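Local structure of transcription termination factor FttA (Methanosarcina mazei, 2XR1) at residues Met402-Lys405 and Asn406-Arg410; Glu433-Lys437 and Gly438-Glu442; Gln575-Asp578 and Gly579-Gly582. The protein probably terminates transcription by cutting nascent RNA at the exit channel of RNA polymerase with a two-zinc nuclease site, then degrades the released RNA from its 5' end. All coordinates share one frame; numbering follows the deposited sequence.

Contact 1. Residues Met402-Lys405 and Asn406-Arg410; sequences MVVK and NTIER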
# COMPACT_ATOMS: atom_id res chain seq x y z
N MET B 402 -8.89 -34.94 35.13
CA MET B 402 -7.94 -35.36 36.14
C MET B 402 -7.34 -34.19 36.90
O MET B 402 -7.18 -34.26 38.12
CB MET B 402 -6.86 -36.24 35.51
CG MET B 402 -7.39 -37.65 35.15
SD MET B 402 -7.85 -38.64 36.63
CE MET B 402 -8.60 -40.10 35.88
N VAL B 403 -7.01 -33.11 36.20
CA VAL B 403 -6.46 -31.94 36.89
C VAL B 403 -7.50 -31.36 37.84
O VAL B 403 -7.18 -31.04 38.99
CB VAL B 403 -6.00 -30.89 35.93
CG1 VAL B 403 -5.73 -29.60 36.65
CG2 VAL B 403 -4.78 -31.39 35.18
N VAL B 404 -8.73 -31.24 37.37
CA VAL B 404 -9.78 -30.66 38.20
C VAL B 404 -10.17 -31.62 39.33
O VAL B 404 -10.33 -31.19 40.48
CB VAL B 404 -11.00 -30.23 37.37
CG1 VAL B 404 -12.13 -29.85 38.27
CG2 VAL B 404 -10.62 -29.03 36.49
N LYS B 405 -10.25 -32.91 39.03
CA LYS B 405 -10.55 -33.91 40.04
C LYS B 405 -9.53 -33.86 41.15
O LYS B 405 -9.89 -33.77 42.32
CB LYS B 405 -10.53 -35.31 39.46
CG LYS B 405 -11.01 -36.39 40.41
CD LYS B 405 -10.35 -37.70 40.05
CE LYS B 405 -11.27 -38.88 40.24
NZ LYS B 405 -10.55 -40.14 39.91
N ASN B 406 -8.26 -33.91 40.77
CA ASN B 406 -7.20 -33.93 41.75
C ASN B 406 -7.23 -32.64 42.57
O ASN B 406 -7.19 -32.72 43.79
CB ASN B 406 -5.81 -34.18 41.11
CG ASN B 406 -5.66 -35.60 40.50
OD1 ASN B 406 -6.31 -36.56 40.93
ND2 ASN B 406 -4.77 -35.71 39.49
N THR B 407 -7.36 -31.49 41.93
CA THR B 407 -7.43 -30.23 42.68
C THR B 407 -8.55 -30.22 43.71
O THR B 407 -8.37 -29.70 44.80
CB THR B 407 -7.68 -28.99 41.79
OG1 THR B 407 -6.58 -28.78 40.89
CG2 THR B 407 -7.83 -27.77 42.66
N ILE B 408 -9.71 -30.77 43.38
CA ILE B 408 -10.84 -30.69 44.30
C ILE B 408 -10.68 -31.70 45.43
O ILE B 408 -10.84 -31.36 46.60
CB ILE B 408 -12.19 -30.93 43.58
CG1 ILE B 408 -12.52 -29.77 42.64
CG2 ILE B 408 -13.30 -31.10 44.60
CD1 ILE B 408 -12.18 -28.41 43.18
N GLU B 409 -10.35 -32.93 45.08
CA GLU B 409 -10.24 -33.98 46.06
C GLU B 409 -9.21 -33.65 47.14
O GLU B 409 -9.28 -34.19 48.25
CB GLU B 409 -9.89 -35.30 45.38
CG GLU B 409 -11.10 -36.07 44.89
CD GLU B 409 -10.74 -37.48 44.46
OE1 GLU B 409 -10.16 -38.24 45.27
OE2 GLU B 409 -11.01 -37.83 43.29
N ARG B 410 -8.25 -32.77 46.83
CA ARG B 410 -7.28 -32.33 47.83
C ARG B 410 -7.60 -30.94 48.42
O ARG B 410 -6.74 -30.32 49.05
CB ARG B 410 -5.86 -32.39 47.24
CG ARG B 410 -5.43 -31.15 46.46
CD ARG B 410 -4.39 -31.47 45.40
NE ARG B 410 -3.78 -30.26 44.86
CZ ARG B 410 -3.44 -30.07 43.59
NH1 ARG B 410 -3.69 -31.00 42.67
NH2 ARG B 410 -2.88 -28.91 43.22

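Contact 2. Residues Glu433-Lys437 and Gly438-Glu442; sequences ESIRK and GLIPE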
# COMPACT_ATOMS: atom_id res chain seq x y z
N GLU B 433 -20.53 -32.53 32.04
CA GLU B 433 -20.58 -33.95 31.73
C GLU B 433 -19.79 -34.71 32.76
O GLU B 433 -20.23 -35.75 33.24
CB GLU B 433 -19.98 -34.22 30.35
CG GLU B 433 -20.16 -35.64 29.84
CD GLU B 433 -19.84 -35.76 28.35
OE1 GLU B 433 -18.70 -35.41 27.95
OE2 GLU B 433 -20.72 -36.18 27.57
N SER B 434 -18.63 -34.18 33.12
CA SER B 434 -17.75 -34.86 34.04
C SER B 434 -18.41 -34.98 35.39
O SER B 434 -18.43 -36.06 35.96
CB SER B 434 -16.43 -34.11 34.18
OG SER B 434 -15.93 -33.72 32.93
N ILE B 435 -18.97 -33.88 35.88
CA ILE B 435 -19.71 -33.92 37.14
C ILE B 435 -20.90 -34.87 37.04
O ILE B 435 -21.15 -35.63 37.94
CB ILE B 435 -20.22 -32.54 37.57
CG1 ILE B 435 -19.05 -31.61 37.84
CG2 ILE B 435 -21.13 -32.67 38.79
CD1 ILE B 435 -19.35 -30.46 38.71
N ARG B 436 -21.61 -34.83 35.93
CA ARG B 436 -22.81 -35.65 35.75
C ARG B 436 -22.50 -37.16 35.83
O ARG B 436 -23.23 -37.91 36.47
CB ARG B 436 -23.50 -35.29 34.43
CG ARG B 436 -24.83 -35.98 34.20
CD ARG B 436 -25.61 -35.31 33.10
NE ARG B 436 -24.84 -35.20 31.86
CZ ARG B 436 -24.61 -36.21 31.02
NH1 ARG B 436 -25.05 -37.44 31.28
NH2 ARG B 436 -23.91 -35.98 29.92
N LYS B 437 -21.37 -37.55 35.22
CA LYS B 437 -20.89 -38.93 35.24
C LYS B 437 -20.00 -39.24 36.45
O LYS B 437 -19.29 -40.24 36.44
CB LYS B 437 -20.13 -39.25 33.96
CG LYS B 437 -20.97 -39.18 32.72
CD LYS B 437 -20.14 -38.88 31.46
CE LYS B 437 -19.41 -40.14 30.97
NZ LYS B 437 -18.04 -39.89 30.36
N GLY B 438 -20.05 -38.39 37.48
CA GLY B 438 -19.32 -38.63 38.73
C GLY B 438 -17.82 -38.82 38.55
O GLY B 438 -17.21 -39.66 39.20
N LEU B 439 -17.24 -38.02 37.66
CA LEU B 439 -15.85 -38.13 37.22
C LEU B 439 -15.04 -36.90 37.67
O LEU B 439 -13.83 -36.95 37.69
CB LEU B 439 -15.85 -38.23 35.70
CG LEU B 439 -14.98 -39.19 34.89
CD1 LEU B 439 -15.10 -40.64 35.28
CD2 LEU B 439 -15.40 -38.99 33.41
N ILE B 440 -15.71 -35.80 37.96
CA ILE B 440 -15.19 -34.72 38.81
C ILE B 440 -16.20 -34.68 39.95
O ILE B 440 -17.33 -35.12 39.74
CB ILE B 440 -15.23 -33.33 38.11
CG1 ILE B 440 -14.38 -33.31 36.85
CG2 ILE B 440 -14.77 -32.21 39.01
CD1 ILE B 440 -14.54 -31.99 36.05
N PRO B 441 -15.82 -34.20 41.14
CA PRO B 441 -16.83 -34.17 42.24
C PRO B 441 -17.84 -33.04 42.11
O PRO B 441 -17.51 -31.99 41.56
CB PRO B 441 -15.98 -33.94 43.50
CG PRO B 441 -14.58 -34.31 43.09
CD PRO B 441 -14.47 -33.92 41.64
N GLU B 442 -19.06 -33.24 42.60
CA GLU B 442 -20.09 -32.20 42.49
C GLU B 442 -19.64 -30.99 43.32
O GLU B 442 -19.46 -31.07 44.54
CB GLU B 442 -21.49 -32.68 42.89
CG GLU B 442 -21.81 -34.13 42.45
CD GLU B 442 -23.31 -34.42 42.29
OE1 GLU B 442 -24.08 -34.17 43.25
OE2 GLU B 442 -23.70 -34.91 41.18

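Contact 3. Residues Gln575-Asp578 and Gly579-Gly582; sequences QVVD and GFSG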
# COMPACT_ATOMS: atom_id res chain seq x y z
N GLN B 575 -1.17 -26.03 35.47
CA GLN B 575 -1.26 -27.10 34.48
C GLN B 575 -1.70 -26.51 33.17
O GLN B 575 -2.43 -25.52 33.15
CB GLN B 575 -2.20 -28.21 34.93
CG GLN B 575 -1.63 -29.07 36.10
CD GLN B 575 -1.05 -30.42 35.69
OE1 GLN B 575 -1.03 -30.78 34.52
NE2 GLN B 575 -0.62 -31.19 36.67
N VAL B 576 -1.22 -27.09 32.08
CA VAL B 576 -1.56 -26.62 30.75
C VAL B 576 -2.31 -27.74 30.05
O VAL B 576 -1.78 -28.84 29.88
CB VAL B 576 -0.27 -26.26 29.97
CG1 VAL B 576 -0.60 -25.82 28.58
CG2 VAL B 576 0.52 -25.17 30.70
N VAL B 577 -3.55 -27.50 29.68
CA VAL B 577 -4.36 -28.49 28.98
C VAL B 577 -4.82 -27.81 27.71
O VAL B 577 -5.92 -27.29 27.61
CB VAL B 577 -5.55 -28.95 29.82
CG1 VAL B 577 -6.33 -30.03 29.11
CG2 VAL B 577 -5.07 -29.40 31.19
N ASP B 578 -3.93 -27.78 26.74
CA ASP B 578 -4.13 -26.91 25.59
C ASP B 578 -5.00 -27.68 24.62
O ASP B 578 -4.52 -28.18 23.60
CB ASP B 578 -2.76 -26.53 24.97
CG ASP B 578 -2.84 -25.40 23.94
OD1 ASP B 578 -3.93 -24.85 23.70
OD2 ASP B 578 -1.77 -25.03 23.37
N GLY B 579 -6.28 -27.79 24.95
CA GLY B 579 -7.20 -28.49 24.07
C GLY B 579 -8.47 -27.73 23.75
O GLY B 579 -9.37 -28.30 23.16
N PHE B 580 -8.56 -26.47 24.12
CA PHE B 580 -9.81 -25.76 24.00
C PHE B 580 -9.66 -24.39 23.38
O PHE B 580 -10.53 -23.54 23.55
CB PHE B 580 -10.45 -25.64 25.37
CG PHE B 580 -10.50 -26.95 26.09
CD1 PHE B 580 -9.39 -27.41 26.76
CD2 PHE B 580 -11.64 -27.72 26.08
CE1 PHE B 580 -9.40 -28.62 27.45
CE2 PHE B 580 -11.68 -28.93 26.75
CZ PHE B 580 -10.54 -29.38 27.45
N SER B 581 -8.58 -24.18 22.65
CA SER B 581 -8.32 -22.89 22.08
C SER B 581 -9.31 -22.57 21.00
O SER B 581 -9.53 -21.42 20.74
CB SER B 581 -6.90 -22.82 21.51
OG SER B 581 -6.75 -23.70 20.40
N GLY B 582 -9.87 -23.58 20.34
CA GLY B 582 -10.74 -23.36 19.18
C GLY B 582 -10.00 -23.06 17.88
O GLY B 582 -10.60 -22.60 16.92

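Contact 1. Residues Met402-Lys405 and Asn406-Arg410
Consecutive i to i+4 backbone bonds of 2.9 to 3.0 Å join Met402-Lys405 to Asn406-Arg410 in the last turns of helix 393-409: Asn406 N to Met402 O, Thr407 N to Val403 O, Ile408 N to Val404 O and Glu409 N to Lys405 O, before Arg410 leaves helical geometry. On the exposed flank Lys405 and Glu409 run side by side and point the same way. With its CG anti to the backbone N (chi1 -173°) and a bend at chi3, the lysine lays its methylenes along the glutamate carboxylate. Lys405 NZ stays 4.1 Å from Glu409 OE2, beyond salt-bridge range. The buried flank is mostly apolar, Val404 CG1 facing Ile408 CG1 at 4.4 Å, a loose approach; Val404 also packs on Ile440 and Ile408 on Pro441, both in the loop after helix 423-436. Beside them Thr407 OG1 lies 3.0 Å from Val403 O and is hydrogen-bonded to Thr533 OG1, which ties the helix to strand 533-536 of the beta-CASP sheet. The helix is therefore amphipathic here: the Lys405-Glu409 attraction across one turn is probably modest and solvent-screened, whereas the inward threonine has its polar atom satisfied by the sheet.

Contact 2. Residues Glu433-Lys437 and Gly438-Glu442
A Schellman motif ends helix 423-436 of the beta-CASP region, with Gly438 as its C-prime residue at positive phi (56°). Leu439 N turns back to Ser434 O at 2.9 Å, the 6-to-1 bond of the motif, while Gly438 N bonds Ile435 O at 3.0 Å from well above the carbonyl plane, so the approach is not on a lone pair. A weak bond from Ile440 N also reaches Ser434 O, giving that carbonyl two donors. The reversal brings the following chain back against the side of the helix. Ile440, extended at chi2 (173°), sets its CD1 3.4 Å from Ser434 CB, and its branch point, CB, lies 4.2 Å from Ile435 CG1, the two isoleucines crossing at a slant. Further along, Ile435 CG2 meets the aliphatic part of Glu442, 4.0 Å from its CG, and Ile435 CD1 sits 3.7 Å from Pro441 O. The hydroxyl of Ser434 points to other partners: it hydrogen-bonds to Val430 O in its own helix and to Gln401 NE2 of helix 393-409. Leu439, Ile440 and Pro441 pack against that same helix, so the link toward strand 445-448 passes between the two helices' ends.

Contact 3. Residues Gln575-Asp578 and Gly579-Gly582
The Phe580 ring meets Val577 at its edge: Val577 O lies in the ring plane, 3.6 Å from Phe580 CD1 and 3.7 Å from Phe580 CE1, a placement that suits the positive rim of an aromatic ring. Neither face is covered by the 575-578 segment. This edge contact accompanies an inverse gamma turn centred on Asp578, just after strand 573-576, an outer strand of the parallel beta-CASP sheet. Gly579 N closes the turn onto Val577 O at 2.7 Å, with a bent N-H...O angle of 134°, so one carbonyl serves both the amide and the ring edge. Val577 and Phe580 lie side by side, Val577 CG1 being 3.8 Å from Phe580 CE1. With CG beside its backbone N (chi1 -49°), the phenylalanine folds back toward the valine; it also packs on Leu400 of helix 393-409 and on Glu426 and Val430 of helix 423-436. The carboxylate of Asp578 is held by Tyr383, whose OH bonds OD1 and makes a weak bond to Ser581 OG as well. Past the turn the chain heads for the metallo-beta-lactamase core, the Ser581 side chain coming about 9 Å from a bound zinc ion. A second-shell contact that probably helps to orient a zinc ligand follows: Gly582 O accepts a hydrogen bond from His332 ND1.

Overall arrangement
From the N terminus the three contacts follow in series, each within one continuous stretch, so none encloses another and none crosses. Contact 1 lies at the end of helix 393-409, contact 2 at the end of helix 423-436, and contact 3 at the exit from strand 573-576. Contacts 1 and 2, with centres 11 Å apart, meet directly: Val404 CG1 approaches Ile440 CG2 to 3.6 Å. Contact 1 also touches contact 3, through Val403 and Gln575, whereas contacts 2 and 3 stay about 9 Å apart at their nearest atoms. Helix 393-409 thus bridges the loop at 438-442 and the outer strand, from which residues 579-582 lead toward the zinc site.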